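Local coordinates for protein phage integrase (PDB 3JU0) that probably binds arm-type DNA sites through this N-terminal domain of a phage-family integrase, as part of DNA integration and recombination, at residues 20-25 with 66-71; 28-31 with 35-38. One frame throughout, in Å; residues are numbered along the deposited sequence.

Contact 1 (20-25 with 66-71); sequences LTDGFG and QRRDEA
Phe24 CG lies over one face of the Arg68 guanidinium, the ring tilted against it, while the guanidinium edge is taken up in plane by a water and by the carboxylate of Asp69. The two flat groups of Phe24 and Arg68 are far from parallel, their planes 64° apart, and the nearest approach is Phe24 CD1 to Arg68 NH1 at 3.7 Å; further back, Phe24 CB rests against Arg68 CD at 4.1 Å. Asp22 presents its carboxylate almost parallel to the guanidinium plane, 15° apart, but Asp22 OD1 stays 4.1 Å from Arg68 NH1, beyond salt-bridge range. The water fills this gap: it accepts from Arg68 NH1 at 2.8 Å and donates both to Asp22 OD1 and to Gly23 O, so three bonds fix its position and join helix to strand. The bend in the arginine chain at chi3 turns the guanidinium back along its own helix, where NE and NH2 grip the single atom Asp69 OD2 side-on, with Arg68 NH2 to Asp69 OD2 at 2.8 Å. In the arm-type DNA-binding domain, helix 61-76 packs across one face of a four-stranded antiparallel sheet, and this contact joins it to the turn between strands 18-23 and 26-30. Asp22 and Gly23 together face Met26 in a classic beta bulge. With CG anti to the backbone N (chi1 -169°), the Asp22 carboxylate is directed toward the helix, and its OD2 forms a salt bridge to Arg65 and accepts a hydrogen bond from Leu3 N. The positive charges of Arg65 and Arg68 would be expected to stabilise its ionised form. Lys72 NZ, hydrogen-bonded to Phe24 O, adds a further link between turn and helix.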
ATOM      1  N   LEU A  20      -2.496  -9.144  -4.515  1.00 21.17           N
ATOM      2  CA  LEU A  20      -1.925  -8.904  -5.809  1.00 21.03           C
ATOM      3  C   LEU A  20      -0.612  -8.122  -5.609  1.00 20.81           C
ATOM      4  O   LEU A  20      -0.608  -6.938  -5.161  1.00 21.34           O
ATOM      5  CB  LEU A  20      -2.863  -8.131  -6.693  1.00 20.67           C
ATOM      6  CG  LEU A  20      -4.106  -8.882  -7.172  1.00 23.95           C
ATOM      7  CD1 LEU A  20      -4.946  -7.951  -7.948  1.00 26.08           C
ATOM      8  CD2 LEU A  20      -3.761 -10.109  -8.059  1.00 26.75           C
ATOM      9  N   THR A  21       0.500  -8.759  -5.923  1.00 22.62           N
ATOM     10  CA  THR A  21       1.768  -8.112  -5.660  1.00 23.21           C
ATOM     11  C   THR A  21       2.112  -7.062  -6.716  1.00 23.02           C
ATOM     12  O   THR A  21       1.845  -7.232  -7.910  1.00 25.13           O
ATOM     13  CB  THR A  21       2.924  -9.162  -5.579  1.00 26.11           C
ATOM     14  OG1 THR A  21       4.169  -8.518  -5.165  1.00 32.73           O
ATOM     15  CG2 THR A  21       3.120  -9.688  -6.892  1.00 31.21           C
ATOM     16  N   ASP A  22       2.751  -5.969  -6.272  1.00 22.34           N
ATOM     17  CA  ASP A  22       3.263  -4.915  -7.139  1.00 23.10           C
ATOM     18  C   ASP A  22       4.805  -4.900  -7.116  1.00 24.99           C
ATOM     19  O   ASP A  22       5.401  -4.151  -7.885  1.00 30.56           O
ATOM     20  CB  ASP A  22       2.807  -3.511  -6.743  1.00 23.67           C
ATOM     21  CG  ASP A  22       3.138  -2.487  -7.802  1.00 25.62           C
ATOM     22  OD1 ASP A  22       3.792  -1.485  -7.528  1.00 24.99           O
ATOM     23  OD2 ASP A  22       2.759  -2.656  -8.980  1.00 27.42           O
ATOM     24  N   GLY A  23       5.451  -5.659  -6.243  1.00 25.21           N
ATOM     25  CA  GLY A  23       6.913  -5.563  -6.181  1.00 24.74           C
ATOM     26  C   GLY A  23       7.353  -4.655  -5.052  1.00 22.97           C
ATOM     27  O   GLY A  23       6.570  -3.904  -4.492  1.00 22.58           O
ATOM     28  N   PHE A  24       8.628  -4.784  -4.705  1.00 22.48           N
ATOM     29  CA  PHE A  24       9.227  -4.040  -3.654  1.00 22.38           C
ATOM     30  C   PHE A  24       8.513  -4.186  -2.327  1.00 20.69           C
ATOM     31  O   PHE A  24       8.584  -3.297  -1.470  1.00 24.01           O
ATOM     32  CB  PHE A  24       9.405  -2.585  -4.073  1.00 24.06           C
ATOM     33  CG  PHE A  24      10.165  -2.409  -5.332  1.00 26.20           C
ATOM     34  CD1 PHE A  24       9.516  -2.194  -6.523  1.00 30.90           C
ATOM     35  CD2 PHE A  24      11.564  -2.461  -5.314  1.00 26.31           C
ATOM     36  CE1 PHE A  24      10.214  -2.042  -7.696  1.00 33.71           C
ATOM     37  CE2 PHE A  24      12.274  -2.339  -6.493  1.00 24.15           C
ATOM     38  CZ  PHE A  24      11.606  -2.076  -7.661  1.00 29.54           C
ATOM     39  N   GLY A  25       7.820  -5.300  -2.081  1.00 20.57           N
ATOM     40  CA  GLY A  25       7.175  -5.506  -0.800  1.00 20.23           C
ATOM     41  C   GLY A  25       5.742  -5.033  -0.765  1.00 19.99           C
ATOM     42  O   GLY A  25       5.059  -5.265   0.211  1.00 21.99           O
ATOM     43  N   GLN A  66       4.000   5.964  -4.256  1.00 18.78           N
ATOM     44  CA  GLN A  66       4.627   7.118  -3.596  1.00 18.42           C
ATOM     45  C   GLN A  66       4.750   6.903  -2.113  1.00 17.57           C
ATOM     46  O   GLN A  66       5.794   7.218  -1.485  1.00 18.70           O
ATOM     47  CB  GLN A  66       3.788   8.385  -3.910  1.00 20.84           C
ATOM     48  CG  GLN A  66       4.211   9.605  -3.177  1.00 25.29           C
ATOM     49  CD  GLN A  66       5.578  10.039  -3.513  1.00 35.37           C
ATOM     50  OE1 GLN A  66       6.222  10.726  -2.692  1.00 46.02           O
ATOM     51  NE2 GLN A  66       6.074   9.660  -4.691  1.00 38.43           N
ATOM     52  N   ARG A  67       3.702   6.342  -1.513  1.00 16.07           N
ATOM     53  CA  ARG A  67       3.702   6.060  -0.066  1.00 15.83           C
ATOM     54  C   ARG A  67       4.683   4.944   0.279  1.00 16.18           C
ATOM     55  O   ARG A  67       5.363   4.991   1.287  1.00 17.23           O
ATOM     56  CB  ARG A  67       2.305   5.703   0.457  1.00 16.81           C
ATOM     57  CG  ARG A  67       1.322   6.926   0.374  1.00 17.96           C
ATOM     58  CD  ARG A  67      -0.011   6.564   0.881  1.00 18.38           C
ATOM     59  NE  ARG A  67      -0.855   7.782   0.737  1.00 20.84           N
ATOM     60  CZ  ARG A  67      -1.987   7.975   1.393  1.00 18.51           C
ATOM     61  NH1 ARG A  67      -2.457   7.011   2.185  1.00 18.34           N
ATOM     62  NH2 ARG A  67      -2.653   9.129   1.271  1.00 21.32           N
ATOM     63  N   ARG A  68       4.793   3.965  -0.616  1.00 15.65           N
ATOM     64  CA  ARG A  68       5.840   2.916  -0.477  1.00 16.65           C
ATOM     65  C   ARG A  68       7.215   3.579  -0.451  1.00 16.48           C
ATOM     66  O   ARG A  68       8.043   3.275   0.369  1.00 17.18           O
ATOM     67  CB  ARG A  68       5.732   1.965  -1.694  1.00 17.08           C
ATOM     68  CG  ARG A  68       6.859   0.967  -1.834  1.00 19.13           C
ATOM     69  CD  ARG A  68       6.996   0.577  -3.289  1.00 20.59           C
ATOM     70  NE  ARG A  68       7.536   1.623  -4.125  1.00 24.32           N
ATOM     71  CZ  ARG A  68       7.618   1.593  -5.463  1.00 25.26           C
ATOM     72  NH1 ARG A  68       7.085   0.614  -6.153  1.00 26.24           N
ATOM     73  NH2 ARG A  68       8.177   2.596  -6.107  1.00 28.32           N
ATOM     74  N   ASP A  69       7.445   4.470  -1.398  1.00 17.06           N
ATOM     75  CA  ASP A  69       8.724   5.154  -1.494  1.00 17.97           C
ATOM     76  C   ASP A  69       9.023   5.896  -0.176  1.00 16.05           C
ATOM     77  O   ASP A  69      10.138   5.882   0.343  1.00 17.98           O
ATOM     78  CB  ASP A  69       8.756   6.095  -2.707  1.00 19.10           C
ATOM     79  CG  ASP A  69       8.853   5.378  -3.990  1.00 22.96           C
ATOM     80  OD1 ASP A  69       8.614   6.021  -5.039  1.00 26.46           O
ATOM     81  OD2 ASP A  69       9.152   4.162  -3.977  1.00 25.25           O
ATOM     82  N   GLU A  70       8.047   6.642   0.325  1.00 17.28           N
ATOM     83  CA  GLU A  70       8.216   7.367   1.572  1.00 18.11           C
ATOM     84  C   GLU A  70       8.520   6.458   2.758  1.00 17.41           C
ATOM     85  O   GLU A  70       9.362   6.767   3.585  1.00 18.28           O
ATOM     86  CB  GLU A  70       7.060   8.283   1.820  1.00 19.45           C
ATOM     87  CG  GLU A  70       6.970   9.374   0.803  1.00 23.09           C
ATOM     88  CD  GLU A  70       8.196  10.280   0.734  1.00 30.31           C
ATOM     89  OE1 GLU A  70       8.680  10.557  -0.376  1.00 35.35           O
ATOM     90  OE2 GLU A  70       8.715  10.674   1.799  1.00 37.85           O
ATOM     91  N   ALA A  71       7.898   5.297   2.799  1.00 15.56           N
ATOM     92  CA  ALA A  71       8.166   4.329   3.829  1.00 15.54           C
ATOM     93  C   ALA A  71       9.569   3.778   3.702  1.00 15.03           C
ATOM     94  O   ALA A  71      10.248   3.589   4.732  1.00 15.42           O
ATOM     95  CB  ALA A  71       7.158   3.220   3.774  1.00 14.63           C
TER
HETATM   96  O   HOH W   1       5.488  -1.519  -5.422  1.00 21.80           O

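Contact 2 (28-31 with 35-38); sequences LLVH and SKYW
Leu28 sets its CD1 methyl over one face of the Trp38 indole, a CH-pi contact in which CD1 stands 3.5 Å from the centroid of the six-membered ring and only 5° off its normal. Leu28 CG is anti to the backbone N (chi1 -175°), which carries the branch across to the neighbouring strand; CD1 also comes within 4.1 Å of Lys36 CB. Val30 shares this side of the sheet, where Trp38 also packs on Leu61 and Ala64 of helix 61-76, and Trp38 NE1 bonds to Val59 O. The opposite side carries Leu29 and Tyr37, whose CB atoms lie 4.1 Å apart. Tyr37 turns the edge of its ring to His31: His31 CB sits in the ring plane, 3.7 Å from Tyr37 CE1, and the two rings lie obliquely, planes at 68°. Asn33 holds both polar ends, its N bonding to His31 ND1 and its ND2 to Tyr37 OH.

Backbone geometry fixes this pairing. Leu29 N to Tyr37 O and Tyr37 N to Leu29 O are both 2.8 Å, nearly straight at the hydrogen, and define an antiparallel hydrogen-bonded pair; His31 N to Ser35 O, at 2.9 Å, continues toward the turn. Flanked by the non-hydrogen-bonded pairs Leu28-Trp38 and Val30-Lys36, this is the register of an antiparallel beta hairpin, the central one of the domain's four-stranded sheet.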
ATOM      1  N   LEU A  28      -1.597  -5.183  -3.187  1.00 18.08           N
ATOM      2  CA  LEU A  28      -3.011  -4.867  -2.940  1.00 17.58           C
ATOM      3  C   LEU A  28      -3.667  -6.100  -2.315  1.00 18.95           C
ATOM      4  O   LEU A  28      -3.599  -7.182  -2.849  1.00 20.18           O
ATOM      5  CB  LEU A  28      -3.671  -4.512  -4.266  1.00 17.39           C
ATOM      6  CG  LEU A  28      -5.112  -4.029  -4.207  1.00 18.88           C
ATOM      7  CD1 LEU A  28      -5.074  -2.596  -3.706  1.00 20.89           C
ATOM      8  CD2 LEU A  28      -5.759  -4.167  -5.542  1.00 23.46           C
ATOM      9  N   LEU A  29      -4.338  -5.910  -1.198  1.00 18.80           N
ATOM     10  CA  LEU A  29      -5.157  -6.910  -0.565  1.00 19.52           C
ATOM     11  C   LEU A  29      -6.576  -6.695  -1.023  1.00 18.51           C
ATOM     12  O   LEU A  29      -7.174  -5.619  -0.782  1.00 19.48           O
ATOM     13  CB  LEU A  29      -5.023  -6.824   0.964  1.00 20.63           C
ATOM     14  CG  LEU A  29      -5.751  -7.924   1.740  1.00 24.20           C
ATOM     15  CD1 LEU A  29      -5.012  -9.330   1.551  1.00 25.61           C
ATOM     16  CD2 LEU A  29      -5.783  -7.543   3.180  1.00 29.56           C
ATOM     17  N   VAL A  30      -7.129  -7.707  -1.689  1.00 18.79           N
ATOM     18  CA  VAL A  30      -8.489  -7.654  -2.205  1.00 18.60           C
ATOM     19  C   VAL A  30      -9.320  -8.515  -1.246  1.00 20.10           C
ATOM     20  O   VAL A  30      -9.117  -9.745  -1.142  1.00 19.67           O
ATOM     21  CB  VAL A  30      -8.585  -8.220  -3.622  1.00 19.46           C
ATOM     22  CG1 VAL A  30      -9.996  -8.124  -4.193  1.00 21.09           C
ATOM     23  CG2 VAL A  30      -7.636  -7.480  -4.545  1.00 19.77           C
ATOM     24  N   HIS A  31     -10.176  -7.847  -0.477  1.00 21.89           N
ATOM     25  CA  HIS A  31     -10.856  -8.491   0.637  1.00 23.47           C
ATOM     26  C   HIS A  31     -12.249  -8.948   0.233  1.00 24.06           C
ATOM     27  O   HIS A  31     -12.860  -8.386  -0.671  1.00 24.67           O
ATOM     28  CB  HIS A  31     -10.898  -7.485   1.807  1.00 22.74           C
ATOM     29  CG  HIS A  31     -11.182  -8.106   3.150  1.00 26.18           C
ATOM     30  ND1 HIS A  31     -12.452  -8.426   3.548  1.00 31.07           N
ATOM     31  CD2 HIS A  31     -10.369  -8.423   4.188  1.00 30.60           C
ATOM     32  CE1 HIS A  31     -12.427  -8.905   4.778  1.00 30.99           C
ATOM     33  NE2 HIS A  31     -11.167  -8.960   5.180  1.00 32.53           N
ATOM     34  N   SER A  35     -13.513  -4.448  -0.082  1.00 22.79           N
ATOM     35  CA  SER A  35     -12.540  -3.385   0.024  1.00 19.75           C
ATOM     36  C   SER A  35     -11.170  -3.813  -0.489  1.00 19.69           C
ATOM     37  O   SER A  35     -10.882  -5.018  -0.566  1.00 21.15           O
ATOM     38  CB  SER A  35     -12.420  -2.957   1.471  1.00 20.17           C
ATOM     39  OG  SER A  35     -13.600  -2.270   1.895  1.00 22.07           O
ATOM     40  N   LYS A  36     -10.362  -2.815  -0.895  1.00 17.81           N
ATOM     41  CA  LYS A  36      -9.033  -3.020  -1.529  1.00 17.50           C
ATOM     42  C   LYS A  36      -7.990  -2.177  -0.761  1.00 17.79           C
ATOM     43  O   LYS A  36      -8.158  -0.969  -0.696  1.00 19.99           O
ATOM     44  CB  LYS A  36      -9.126  -2.643  -3.001  1.00 17.93           C
ATOM     45  CG  LYS A  36      -9.886  -3.610  -3.889  1.00 20.04           C
ATOM     46  CD  LYS A  36     -10.055  -3.134  -5.272  1.00 20.73           C
ATOM     47  CE  LYS A  36     -10.650  -4.221  -6.151  1.00 23.05           C
ATOM     48  NZ  LYS A  36     -11.051  -3.701  -7.526  1.00 23.18           N
ATOM     49  N   TYR A  37      -7.046  -2.879  -0.116  1.00 17.36           N
ATOM     50  CA  TYR A  37      -6.122  -2.303   0.819  1.00 18.56           C
ATOM     51  C   TYR A  37      -4.717  -2.319   0.274  1.00 18.44           C
ATOM     52  O   TYR A  37      -4.253  -3.357  -0.138  1.00 19.71           O
ATOM     53  CB  TYR A  37      -6.102  -3.059   2.187  1.00 18.24           C
ATOM     54  CG  TYR A  37      -7.422  -3.203   2.864  1.00 18.61           C
ATOM     55  CD1 TYR A  37      -8.298  -4.209   2.519  1.00 18.71           C
ATOM     56  CD2 TYR A  37      -7.768  -2.400   3.917  1.00 18.16           C
ATOM     57  CE1 TYR A  37      -9.511  -4.375   3.142  1.00 19.10           C
ATOM     58  CE2 TYR A  37      -9.003  -2.539   4.542  1.00 17.60           C
ATOM     59  CZ  TYR A  37      -9.912  -3.487   4.146  1.00 18.44           C
ATOM     60  OH  TYR A  37     -11.120  -3.665   4.834  1.00 20.74           O
ATOM     61  N   TRP A  38      -4.016  -1.190   0.319  1.00 15.61           N
ATOM     62  CA  TRP A  38      -2.580  -1.181  -0.023  1.00 16.30           C
ATOM     63  C   TRP A  38      -1.777  -1.504   1.226  1.00 15.45           C
ATOM     64  O   TRP A  38      -1.985  -0.920   2.294  1.00 16.60           O
ATOM     65  CB  TRP A  38      -2.140   0.164  -0.516  1.00 16.27           C
ATOM     66  CG  TRP A  38      -2.808   0.623  -1.778  1.00 16.28           C
ATOM     67  CD1 TRP A  38      -3.745   1.596  -1.894  1.00 17.82           C
ATOM     68  CD2 TRP A  38      -2.615   0.078  -3.070  1.00 16.74           C
ATOM     69  NE1 TRP A  38      -4.102   1.736  -3.212  1.00 18.67           N
ATOM     70  CE2 TRP A  38      -3.409   0.821  -3.963  1.00 18.33           C
ATOM     71  CE3 TRP A  38      -1.815  -0.957  -3.574  1.00 18.12           C
ATOM     72  CZ2 TRP A  38      -3.483   0.512  -5.350  1.00 19.58           C
ATOM     73  CZ3 TRP A  38      -1.871  -1.219  -4.968  1.00 20.80           C
ATOM     74  CH2 TRP A  38      -2.675  -0.468  -5.811  1.00 20.98           C
TER

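From the N terminus, after helix 5-10, the chain runs into strand 18-23, which supplies one side of contact 1, then turns back into strand 26-30, where contact 2 begins. Contact 2 closes a short loop, with three residues between 28-31 and 35-38. Contact 1 closes only after 40 intervening residues, when helix 61-76 arrives, so the smaller closure is enclosed by the larger and the two do not cross. Their centres are about 14 Å apart, yet they meet through the sheet: Leu20 N lies 2.8 Å from Leu28 O, a probable hydrogen bond between adjacent strands. Contact 2 pairs the two inner strands, whereas contact 1 ties an outermost strand and its turn to the helix.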